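PDB 1VQV: thiamine-monophosphate kinase from Aquifex aeolicus, which catalyses the ATP-dependent phosphorylation of thiamine monophosphate to thiamine diphosphate, the active form of vitamin B1. Local coordinates for residues Ile227-Lys233 / Thr280-Val285. Numbering follows the deposited sequence.
Sequences IEILSEK and TEIGRV
Glu228 and Arg284 are an antiparallel hydrogen-bonded pair that joins strands 226-229 and 280-286 in the mixed sheet of the C-terminal half. Glu228 N donates to Arg284 O at 2.9 Å. Farther along, Leu230 N meets Ile282 O at 2.8 Å, almost straight (176°). Ile282 and Gly283 form a classic beta bulge facing Val151 of strand 150-153, the other neighbour of 280-286. The packed face is apolar and buried. Ile229 and Ile282 lie side by side, with Ile229 CG2 3.8 Å from Ile282 CD1. The chi1 of Ile282 (63°) sets CG1 between its backbone N and carbonyl carbon, and CD1 reaches the Ile229 side chain from there. Leu212 of helix 212-222 covers both isoleucines. Ile227 CG1 touches Val285 CG2 at 4.0 Å.

The other face is polar and more open. There the Glu228 and Arg284 side chains stay apart; Glu228 OE2 bridges to Lys226, and Arg284 NH2 to Glu286. Past the strand end, the extended Lys233 chain runs over the backbone carbonyls of Glu281 and Ile282. Its NZ forms a salt bridge with Glu281 OE2 at 2.7 Å. A methionine in its place would probably leave Glu281 OE2 without its charged mate. Solvent probably weakens these partly exposed charges, so the buried face likely holds more firmly.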
# COMPACT_ATOMS: atom_id res chain seq x y z
N ILE B 227 -1.63 31.44 -13.45
CA ILE B 227 -2.26 31.87 -12.20
C ILE B 227 -1.61 33.10 -11.57
O ILE B 227 -0.38 33.26 -11.63
CB ILE B 227 -2.28 30.71 -11.14
CG1 ILE B 227 -3.34 29.68 -11.53
CG2 ILE B 227 -2.54 31.24 -9.73
CD1 ILE B 227 -3.58 28.60 -10.49
N GLU B 228 -2.43 33.96 -10.98
CA GLU B 228 -1.96 35.18 -10.33
C GLU B 228 -2.44 35.23 -8.88
O GLU B 228 -3.65 35.29 -8.62
CB GLU B 228 -2.50 36.41 -11.07
CG GLU B 228 -2.36 36.36 -12.58
CD GLU B 228 -2.99 37.58 -13.25
OE1 GLU B 228 -3.93 38.17 -12.66
OE2 GLU B 228 -2.54 37.92 -14.37
N ILE B 229 -1.48 35.24 -7.95
CA ILE B 229 -1.77 35.26 -6.52
C ILE B 229 -1.30 36.56 -5.84
O ILE B 229 -0.22 37.07 -6.13
CB ILE B 229 -1.08 34.06 -5.81
CG1 ILE B 229 -1.62 32.73 -6.35
CG2 ILE B 229 -1.29 34.12 -4.30
CD1 ILE B 229 -0.84 31.52 -5.83
N LEU B 230 -2.10 37.07 -4.92
CA LEU B 230 -1.77 38.29 -4.17
C LEU B 230 -1.33 37.91 -2.75
O LEU B 230 -2.14 37.47 -1.93
CB LEU B 230 -2.97 39.22 -4.12
CG LEU B 230 -3.44 39.75 -5.48
CD1 LEU B 230 -4.71 40.58 -5.28
CD2 LEU B 230 -2.34 40.59 -6.14
N SER B 231 -0.04 38.09 -2.48
CA SER B 231 0.54 37.74 -1.19
C SER B 231 -0.24 38.22 0.03
O SER B 231 -0.25 37.53 1.04
CB SER B 231 1.97 38.27 -1.10
OG SER B 231 1.96 39.66 -0.83
N GLU B 232 -0.87 39.39 -0.07
CA GLU B 232 -1.62 39.94 1.05
C GLU B 232 -3.07 39.46 1.16
O GLU B 232 -3.90 40.05 1.87
CB GLU B 232 -1.56 41.48 1.03
CG GLU B 232 -2.10 42.19 -0.23
CD GLU B 232 -3.54 42.72 -0.05
OE1 GLU B 232 -3.86 43.24 1.05
OE2 GLU B 232 -4.33 42.62 -1.03
N LYS B 233 -3.36 38.37 0.46
CA LYS B 233 -4.67 37.73 0.46
C LYS B 233 -4.50 36.37 1.14
O LYS B 233 -5.46 35.79 1.65
CB LYS B 233 -5.15 37.55 -0.97
CG LYS B 233 -6.07 38.64 -1.45
CD LYS B 233 -6.28 38.51 -2.95
CE LYS B 233 -7.64 39.06 -3.40
NZ LYS B 233 -7.90 38.69 -4.83
N THR B 280 -10.87 31.08 1.32
CA THR B 280 -10.19 32.36 1.10
C THR B 280 -9.65 32.50 -0.33
O THR B 280 -8.83 31.69 -0.78
CB THR B 280 -8.99 32.53 2.05
OG1 THR B 280 -9.43 32.40 3.41
CG2 THR B 280 -8.34 33.88 1.86
N GLU B 281 -10.12 33.51 -1.05
CA GLU B 281 -9.65 33.73 -2.41
C GLU B 281 -8.28 34.40 -2.35
O GLU B 281 -8.10 35.41 -1.68
CB GLU B 281 -10.63 34.60 -3.18
CG GLU B 281 -10.22 34.78 -4.62
CD GLU B 281 -10.74 36.06 -5.23
OE1 GLU B 281 -11.97 36.19 -5.40
OE2 GLU B 281 -9.90 36.94 -5.52
N ILE B 282 -7.32 33.86 -3.08
CA ILE B 282 -5.98 34.42 -3.04
C ILE B 282 -5.47 34.97 -4.37
O ILE B 282 -4.48 35.69 -4.41
CB ILE B 282 -4.98 33.37 -2.52
CG1 ILE B 282 -4.93 32.18 -3.48
CG2 ILE B 282 -5.40 32.90 -1.14
CD1 ILE B 282 -3.72 31.32 -3.28
N GLY B 283 -6.16 34.64 -5.45
CA GLY B 283 -5.72 35.12 -6.74
C GLY B 283 -6.70 34.81 -7.84
O GLY B 283 -7.85 34.45 -7.57
N ARG B 284 -6.25 34.93 -9.09
CA ARG B 284 -7.12 34.67 -10.24
C ARG B 284 -6.46 33.83 -11.33
O ARG B 284 -5.24 33.78 -11.44
CB ARG B 284 -7.58 36.00 -10.85
CG ARG B 284 -7.89 37.09 -9.82
CD ARG B 284 -8.72 38.24 -10.40
NE ARG B 284 -8.19 38.76 -11.66
CZ ARG B 284 -8.62 39.87 -12.27
NH1 ARG B 284 -9.60 40.59 -11.72
NH2 ARG B 284 -8.10 40.25 -13.44
N VAL B 285 -7.30 33.17 -12.12
CA VAL B 285 -6.84 32.35 -13.23
C VAL B 285 -7.06 33.19 -14.50
O VAL B 285 -8.15 33.75 -14.71
CB VAL B 285 -7.63 31.02 -13.33
CG1 VAL B 285 -7.31 30.31 -14.61
CG2 VAL B 285 -7.29 30.12 -12.17